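Local coordinates for protein nitroreductase (Bacteroides fragilis NCTC 9343, PDB 3EK3) that binds flavin mononucleotide and probably works as an NAD(P)H-dependent oxidoreductase of the nitroreductase family, at residues Y46-F51 against V100-K105; A94-I99 against V165-K170. One frame throughout, in Å; residues are numbered along the deposited sequence.

Interaction 1 of 2, residues Y46-F51 against V100-K105; sequences YETWHF and VSNEPK
Asn102 OD1 takes two donors. Thr48 OG1 gives it a short hydrogen bond of 2.6 Å, in the carbonyl plane and on a lone pair. The second, from Glu103 N, is weak. The contact joins the start of strand 50-54 to the end of strand 96-102 in this chain's antiparallel part of the nitroreductase sheet. Asn102 CG stands anti to its backbone N (chi1 -156°), and this swings the amide toward Thr48. Asn102 ND2 donates to Ala109 O. Thr48 CG2 packs on the carboxylate of Glu103, 3.8 Å from CD, with the two side chains crossing at about a right angle. His50 N donates to Ser101 O at 3.0 Å, and Ser101 N returns a bond to His50 O at 2.9 Å. A water bonded to Ser101 OG also donates weakly to His50 O, while Ser101 OG also bonds His159. Phe51 extends the sheet by pairing in parallel with a strand of the second subunit, and His50 NE2 bonds Thr187 of that subunit. The Trp49 side chain is about 6 Å from a bound FMN. Phe51 CZ lies 3.4 Å above the plane of the Trp49 ring, offset toward its rim. At the Phe51 ring edge, CE1 lies 3.8 Å from Val100 CG1.

Interaction 2 of 2, residues A94-I99 against V165-K170; sequences APTLVI and VALGYK
Val98 and Val165 pair through two backbone hydrogen bonds, Val98 N to Val165 O and Val165 N to Val98 O, both 2.8 Å. Thr96 and Leu167 form the next hydrogen-bonded pair. It is lopsided: Leu167 N to Thr96 O is 2.9 Å, but Thr96 N to Leu167 O is weak at 3.4 Å. Two CA-H...O contacts fill in between, from Ala166 CA to Thr96 O and from Leu97 CA to Val165 O. Thr96 OG1 is hydrogen-bonded to Gln24 OE1. These strands, 96-102 and 160-168, are inner strands of the antiparallel sheet that this chain contributes to the nitroreductase fold. Their segments here run 153° apart. Side chains add apolar contacts. Val98 CG2 reaches diagonally to Leu167 CD1 at 3.9 Å, on the face covered by helices 27-38 and 109-126. Thr96 CG2 touches the same methyl. On the other face, Ala94 CB meets Ala166 CB at 3.7 Å. The Ala166 side chain is about 6 Å from that of FMN-binding Tyr92 and about 8 Å from a bound FMN. Other groups meet backbone carbonyls. With CG anti to the backbone N (chi1 -174°), Leu97 carries CD1 across to Val165, 3.7 Å from Val165 O. Pro95 CD lies 3.2 Å from Leu167 O, beside Gly168.

How the interactions relate
Interactions 1 and 2 use opposite ends of strand 96-102, with centres about 20 Å apart. Interaction 2 joins its beginning to strand 160-168. Interaction 1 joins its end to strand 50-54, on the other side of it. Interaction 2 is nearer the chain centre, and all its touching residues are buried. No other chain of the assembly touches it, and its side-chain contacts are apolar groups against one another and against backbone carbonyls. Interaction 1 is also largely buried, but it reaches the dimer interface and includes partly exposed residues. Its chemistry is more polar, with side-chain hydrogen bonds and a water. The two meet where Phe51 CB packs 4.2 Å from Val98 CG1. Met120 of helix 109-126 touches both residues.

Interaction 1 of 2, residues Y46-F51 against V100-K105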
ATOM      1  N   TYR A  46     -14.959  -0.727  -0.281  1.00 12.12           N
ATOM      2  CA  TYR A  46     -15.632   0.454   0.271  1.00 10.48           C
ATOM      3  C   TYR A  46     -15.312   1.761  -0.466  1.00 11.64           C
ATOM      4  O   TYR A  46     -16.157   2.655  -0.484  1.00 12.02           O
ATOM      5  CB  TYR A  46     -15.375   0.607   1.757  1.00 13.98           C
ATOM      6  CG  TYR A  46     -16.069  -0.380   2.640  1.00 15.26           C
ATOM      7  CD1 TYR A  46     -17.318  -0.887   2.313  1.00 16.17           C
ATOM      8  CD2 TYR A  46     -15.519  -0.736   3.870  1.00 13.52           C
ATOM      9  CE1 TYR A  46     -17.957  -1.753   3.129  1.00 15.47           C
ATOM     10  CE2 TYR A  46     -16.179  -1.610   4.729  1.00 15.11           C
ATOM     11  CZ  TYR A  46     -17.391  -2.117   4.343  1.00 18.66           C
ATOM     12  OH  TYR A  46     -18.068  -2.976   5.164  1.00 19.52           O
ATOM     13  N   GLU A  47     -14.113   1.900  -1.041  1.00 12.54           N
ATOM     14  CA  GLU A  47     -13.714   3.152  -1.711  1.00 13.05           C
ATOM     15  C   GLU A  47     -14.059   4.403  -0.898  1.00 12.82           C
ATOM     16  O   GLU A  47     -14.588   5.382  -1.453  1.00 12.11           O
ATOM     17  CB  GLU A  47     -14.391   3.287  -3.070  1.00 12.93           C
ATOM     18  CG  GLU A  47     -14.015   2.249  -4.058  1.00 14.71           C
ATOM     19  CD  GLU A  47     -14.757   2.384  -5.371  1.00 13.78           C
ATOM     20  OE1 GLU A  47     -15.964   2.047  -5.414  1.00 13.27           O
ATOM     21  OE2 GLU A  47     -14.107   2.785  -6.375  1.00 11.89           O
ATOM     22  N   THR A  48     -13.795   4.372   0.408  1.00 13.30           N
ATOM     23  CA  THR A  48     -14.134   5.493   1.263  1.00 11.77           C
ATOM     24  C   THR A  48     -13.046   6.580   1.233  1.00 13.26           C
ATOM     25  O   THR A  48     -13.211   7.654   1.805  1.00 13.62           O
ATOM     26  CB  THR A  48     -14.391   5.027   2.716  1.00 10.05           C
ATOM     27  OG1 THR A  48     -13.346   4.122   3.095  1.00  9.16           O
ATOM     28  CG2 THR A  48     -15.724   4.330   2.806  1.00  9.69           C
ATOM     29  N   TRP A  49     -11.935   6.283   0.578  1.00 12.37           N
ATOM     30  CA  TRP A  49     -10.814   7.219   0.468  1.00 11.08           C
ATOM     31  C   TRP A  49     -11.201   8.499  -0.274  1.00 11.47           C
ATOM     32  O   TRP A  49     -12.203   8.559  -1.004  1.00 11.30           O
ATOM     33  CB  TRP A  49      -9.620   6.576  -0.259  1.00 14.23           C
ATOM     34  CG  TRP A  49      -9.948   5.735  -1.501  1.00 15.50           C
ATOM     35  CD1 TRP A  49     -10.892   5.985  -2.468  1.00 12.33           C
ATOM     36  CD2 TRP A  49      -9.329   4.513  -1.869  1.00 12.29           C
ATOM     37  NE1 TRP A  49     -10.894   4.996  -3.389  1.00 14.18           N
ATOM     38  CE2 TRP A  49      -9.940   4.073  -3.050  1.00 13.37           C
ATOM     39  CE3 TRP A  49      -8.303   3.739  -1.319  1.00 13.56           C
ATOM     40  CZ2 TRP A  49      -9.578   2.892  -3.670  1.00 12.22           C
ATOM     41  CZ3 TRP A  49      -7.934   2.580  -1.956  1.00 12.01           C
ATOM     42  CH2 TRP A  49      -8.574   2.168  -3.111  1.00 11.62           C
ATOM     43  N   HIS A  50     -10.382   9.526  -0.087  1.00 12.81           N
ATOM     44  CA  HIS A  50     -10.445  10.724  -0.910  1.00 10.16           C
ATOM     45  C   HIS A  50      -9.027  11.117  -1.289  1.00 12.23           C
ATOM     46  O   HIS A  50      -8.104  10.944  -0.505  1.00 13.29           O
ATOM     47  CB  HIS A  50     -11.087  11.898  -0.168  1.00 11.72           C
ATOM     48  CG  HIS A  50     -11.691  12.918  -1.081  1.00 12.37           C
ATOM     49  ND1 HIS A  50     -12.943  12.767  -1.639  1.00 14.45           N
ATOM     50  CD2 HIS A  50     -11.201  14.084  -1.561  1.00 15.36           C
ATOM     51  CE1 HIS A  50     -13.194  13.800  -2.432  1.00 14.20           C
ATOM     52  NE2 HIS A  50     -12.149  14.608  -2.406  1.00 15.95           N
ATOM     53  N   PHE A  51      -8.903  11.652  -2.497  1.00 10.01           N
ATOM     54  CA  PHE A  51      -7.652  12.084  -3.068  1.00  9.36           C
ATOM     55  C   PHE A  51      -7.776  13.571  -3.386  1.00 11.19           C
ATOM     56  O   PHE A  51      -8.502  13.936  -4.299  1.00 11.43           O
ATOM     57  CB  PHE A  51      -7.373  11.311  -4.358  1.00 10.29           C
ATOM     58  CG  PHE A  51      -7.565   9.801  -4.246  1.00 11.72           C
ATOM     59  CD1 PHE A  51      -6.802   9.061  -3.393  1.00 18.04           C
ATOM     60  CD2 PHE A  51      -8.545   9.141  -4.990  1.00 14.98           C
ATOM     61  CE1 PHE A  51      -6.958   7.678  -3.309  1.00 16.88           C
ATOM     62  CE2 PHE A  51      -8.716   7.745  -4.902  1.00 16.04           C
ATOM     63  CZ  PHE A  51      -7.917   7.027  -4.028  1.00 10.30           C
ATOM     64  N   VAL A 100      -3.937  11.971   0.602  1.00 10.02           N
ATOM     65  CA  VAL A 100      -4.724  10.731   0.492  1.00  9.14           C
ATOM     66  C   VAL A 100      -5.307  10.475   1.887  1.00 10.03           C
ATOM     67  O   VAL A 100      -4.580  10.253   2.848  1.00 12.17           O
ATOM     68  CB  VAL A 100      -3.909   9.541  -0.070  1.00  9.56           C
ATOM     69  CG1 VAL A 100      -4.813   8.269  -0.196  1.00  5.93           C
ATOM     70  CG2 VAL A 100      -3.314   9.864  -1.495  1.00 10.74           C
ATOM     71  N   SER A 101      -6.640  10.528   1.983  1.00  9.76           N
ATOM     72  CA  SER A 101      -7.321  10.468   3.287  1.00 10.65           C
ATOM     73  C   SER A 101      -8.332   9.326   3.285  1.00 10.43           C
ATOM     74  O   SER A 101      -8.705   8.853   2.249  1.00 11.62           O
ATOM     75  CB  SER A 101      -8.023  11.785   3.601  1.00 11.07           C
ATOM     76  OG  SER A 101      -9.061  12.108   2.682  1.00 10.27           O
ATOM     77  N   ASN A 102      -8.788   8.926   4.466  1.00 10.23           N
ATOM     78  CA  ASN A 102      -9.802   7.881   4.561  1.00 10.94           C
ATOM     79  C   ASN A 102     -10.491   8.056   5.871  1.00  9.27           C
ATOM     80  O   ASN A 102      -9.928   8.646   6.778  1.00 11.64           O
ATOM     81  CB  ASN A 102      -9.140   6.493   4.457  1.00 12.57           C
ATOM     82  CG  ASN A 102     -10.104   5.377   3.969  1.00 14.61           C
ATOM     83  OD1 ASN A 102     -11.289   5.595   3.737  1.00 10.13           O
ATOM     84  ND2 ASN A 102      -9.571   4.161   3.848  1.00 14.95           N
ATOM     85  N   GLU A 103     -11.706   7.523   5.976  1.00 10.38           N
ATOM     86  CA  GLU A 103     -12.352   7.424   7.266  1.00 11.84           C
ATOM     87  C   GLU A 103     -11.635   6.341   8.060  1.00 12.51           C
ATOM     88  O   GLU A 103     -11.185   5.335   7.532  1.00 12.41           O
ATOM     89  CB  GLU A 103     -13.844   7.147   7.107  1.00 13.62           C
ATOM     90  CG  GLU A 103     -14.191   5.847   6.473  1.00 17.01           C
ATOM     91  CD  GLU A 103     -15.723   5.647   6.321  1.00 19.43           C
ATOM     92  OE1 GLU A 103     -16.432   6.597   5.878  1.00 18.85           O
ATOM     93  OE2 GLU A 103     -16.177   4.526   6.650  1.00 21.90           O
ATOM     94  N   PRO A 104     -11.488   6.566   9.356  1.00 13.34           N
ATOM     95  CA  PRO A 104     -10.754   5.647  10.192  1.00 14.89           C
ATOM     96  C   PRO A 104     -11.581   4.473  10.776  1.00 16.31           C
ATOM     97  O   PRO A 104     -11.072   3.723  11.602  1.00 17.67           O
ATOM     98  CB  PRO A 104     -10.241   6.570  11.277  1.00 14.88           C
ATOM     99  CG  PRO A 104     -11.350   7.562  11.444  1.00 15.06           C
ATOM    100  CD  PRO A 104     -11.857   7.797  10.074  1.00 15.13           C
ATOM    101  N   LYS A 105     -12.784   4.266  10.264  1.00 15.51           N
ATOM    102  CA  LYS A 105     -13.702   3.231  10.747  1.00 14.73           C
ATOM    103  C   LYS A 105     -13.080   1.831  10.764  1.00 14.60           C
ATOM    104  O   LYS A 105     -13.193   1.118  11.745  1.00 14.34           O
ATOM    105  CB  LYS A 105     -14.953   3.228   9.870  1.00 14.54           C
ATOM    106  CG  LYS A 105     -16.073   2.295  10.336  1.00 21.54           C
ATOM    107  CD  LYS A 105     -17.374   2.460   9.525  1.00 23.03           C
ATOM    108  CE  LYS A 105     -17.927   3.906   9.552  1.00 34.10           C
ATOM    109  NZ  LYS A 105     -19.241   4.003   8.869  1.00 35.40           N
TER
HETATM  110  O   HOH W   1      -7.916  13.893   0.794  1.00 15.92           O

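Interaction 2 of 2, residues A94-I99 against V165-K170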
ATOM      1  N   ALA A  94       7.812  20.314  -4.356  1.00 10.55           N
ATOM      2  CA  ALA A  94       7.095  19.690  -5.455  1.00 12.11           C
ATOM      3  C   ALA A  94       5.919  20.601  -5.878  1.00 12.58           C
ATOM      4  O   ALA A  94       5.308  21.263  -5.045  1.00 12.20           O
ATOM      5  CB  ALA A  94       6.597  18.295  -5.047  1.00  9.05           C
ATOM      6  N   PRO A  95       5.626  20.681  -7.195  1.00 11.58           N
ATOM      7  CA  PRO A  95       4.518  21.549  -7.638  1.00 11.65           C
ATOM      8  C   PRO A  95       3.102  21.036  -7.329  1.00 12.58           C
ATOM      9  O   PRO A  95       2.130  21.816  -7.379  1.00 11.08           O
ATOM     10  CB  PRO A  95       4.766  21.628  -9.151  1.00 10.79           C
ATOM     11  CG  PRO A  95       5.385  20.369  -9.476  1.00 11.69           C
ATOM     12  CD  PRO A  95       6.313  20.073  -8.338  1.00 14.55           C
ATOM     13  N   THR A  96       2.994  19.744  -7.007  1.00 11.13           N
ATOM     14  CA  THR A  96       1.726  19.055  -6.699  1.00 12.28           C
ATOM     15  C   THR A  96       1.924  18.137  -5.488  1.00 12.64           C
ATOM     16  O   THR A  96       2.935  17.445  -5.373  1.00 13.39           O
ATOM     17  CB  THR A  96       1.175  18.263  -7.914  1.00 14.79           C
ATOM     18  OG1 THR A  96       0.724  19.192  -8.903  1.00 12.05           O
ATOM     19  CG2 THR A  96      -0.021  17.347  -7.531  1.00 13.66           C
ATOM     20  N   LEU A  97       0.974  18.200  -4.563  1.00 11.27           N
ATOM     21  CA  LEU A  97       0.871  17.244  -3.480  1.00 11.02           C
ATOM     22  C   LEU A  97      -0.531  16.655  -3.449  1.00 11.28           C
ATOM     23  O   LEU A  97      -1.510  17.395  -3.362  1.00 12.49           O
ATOM     24  CB  LEU A  97       1.138  17.936  -2.162  1.00 11.14           C
ATOM     25  CG  LEU A  97       1.204  17.068  -0.919  1.00 12.36           C
ATOM     26  CD1 LEU A  97       2.446  16.185  -0.913  1.00  9.24           C
ATOM     27  CD2 LEU A  97       1.196  17.968   0.280  1.00 12.27           C
ATOM     28  N   VAL A  98      -0.622  15.334  -3.494  1.00 10.29           N
ATOM     29  CA  VAL A  98      -1.908  14.646  -3.382  1.00 10.32           C
ATOM     30  C   VAL A  98      -2.079  14.148  -1.955  1.00  9.27           C
ATOM     31  O   VAL A  98      -1.294  13.316  -1.441  1.00 11.30           O
ATOM     32  CB  VAL A  98      -2.044  13.469  -4.311  1.00 10.89           C
ATOM     33  CG1 VAL A  98      -3.476  12.915  -4.311  1.00  8.15           C
ATOM     34  CG2 VAL A  98      -1.678  13.871  -5.704  1.00  8.83           C
ATOM     35  N   ILE A  99      -3.084  14.692  -1.295  1.00  9.83           N
ATOM     36  CA  ILE A  99      -3.399  14.290   0.066  1.00  9.99           C
ATOM     37  C   ILE A  99      -4.351  13.097   0.021  1.00 10.67           C
ATOM     38  O   ILE A  99      -5.448  13.215  -0.502  1.00 12.50           O
ATOM     39  CB  ILE A  99      -4.084  15.454   0.833  1.00  8.90           C
ATOM     40  CG1 ILE A  99      -3.158  16.685   0.844  1.00  9.41           C
ATOM     41  CG2 ILE A  99      -4.447  15.031   2.271  1.00 14.37           C
ATOM     42  CD1 ILE A  99      -3.799  17.979   1.324  1.00  8.61           C
ATOM     43  N   VAL A 165       1.305  12.217  -1.558  1.00 11.29           N
ATOM     44  CA  VAL A 165       2.169  12.005  -2.691  1.00 10.32           C
ATOM     45  C   VAL A 165       2.630  13.316  -3.293  1.00 10.26           C
ATOM     46  O   VAL A 165       1.823  14.033  -3.886  1.00  9.75           O
ATOM     47  CB  VAL A 165       1.385  11.227  -3.750  1.00  8.94           C
ATOM     48  CG1 VAL A 165       2.196  10.947  -5.041  1.00 11.34           C
ATOM     49  CG2 VAL A 165       0.806   9.890  -3.165  1.00 10.68           C
ATOM     50  N   ALA A 166       3.938  13.603  -3.190  1.00 10.12           N
ATOM     51  CA  ALA A 166       4.533  14.703  -3.910  1.00  9.61           C
ATOM     52  C   ALA A 166       4.686  14.262  -5.334  1.00 10.38           C
ATOM     53  O   ALA A 166       5.062  13.107  -5.584  1.00 10.19           O
ATOM     54  CB  ALA A 166       5.931  15.083  -3.330  1.00  8.90           C
ATOM     55  N   LEU A 167       4.403  15.167  -6.264  1.00 11.41           N
ATOM     56  CA  LEU A 167       4.587  14.872  -7.674  1.00 12.87           C
ATOM     57  C   LEU A 167       5.234  16.036  -8.403  1.00 14.08           C
ATOM     58  O   LEU A 167       4.926  17.200  -8.147  1.00 11.70           O
ATOM     59  CB  LEU A 167       3.240  14.577  -8.358  1.00 14.34           C
ATOM     60  CG  LEU A 167       2.407  13.373  -7.938  1.00 12.12           C
ATOM     61  CD1 LEU A 167       1.017  13.526  -8.533  1.00 10.68           C
ATOM     62  CD2 LEU A 167       3.050  12.032  -8.347  1.00 16.36           C
ATOM     63  N   GLY A 168       6.086  15.707  -9.372  1.00 14.02           N
ATOM     64  CA  GLY A 168       6.803  16.714 -10.156  1.00 12.97           C
ATOM     65  C   GLY A 168       7.867  16.097 -11.026  1.00 15.48           C
ATOM     66  O   GLY A 168       7.968  14.880 -11.141  1.00 14.83           O
ATOM     67  N   TYR A 169       8.688  16.947 -11.617  1.00 15.00           N
ATOM     68  CA  TYR A 169       9.874  16.481 -12.311  1.00 14.32           C
ATOM     69  C   TYR A 169      11.082  16.587 -11.401  1.00 12.07           C
ATOM     70  O   TYR A 169      11.268  17.591 -10.710  1.00 11.82           O
ATOM     71  CB  TYR A 169      10.099  17.288 -13.577  1.00 15.64           C
ATOM     72  CG  TYR A 169       8.965  17.184 -14.538  1.00 19.37           C
ATOM     73  CD1 TYR A 169       8.804  16.051 -15.334  1.00 18.11           C
ATOM     74  CD2 TYR A 169       8.024  18.214 -14.643  1.00 15.56           C
ATOM     75  CE1 TYR A 169       7.739  15.959 -16.221  1.00 26.40           C
ATOM     76  CE2 TYR A 169       6.964  18.131 -15.530  1.00 21.37           C
ATOM     77  CZ  TYR A 169       6.830  17.007 -16.308  1.00 24.52           C
ATOM     78  OH  TYR A 169       5.787  16.939 -17.185  1.00 31.41           O
ATOM     79  N   LYS A 170      11.924  15.562 -11.417  1.00 14.02           N
ATOM     80  CA  LYS A 170      13.174  15.610 -10.669  1.00 15.94           C
ATOM     81  C   LYS A 170      13.994  16.825 -11.119  1.00 15.14           C
ATOM     82  O   LYS A 170      14.126  17.110 -12.325  1.00 14.61           O
ATOM     83  CB  LYS A 170      13.994  14.326 -10.863  1.00 16.10           C
ATOM     84  CG  LYS A 170      15.256  14.259 -10.040  1.00 18.65           C
ATOM     85  CD  LYS A 170      15.885  12.852 -10.082  1.00 19.39           C
ATOM     86  CE  LYS A 170      16.466  12.493 -11.445  1.00 26.57           C
TER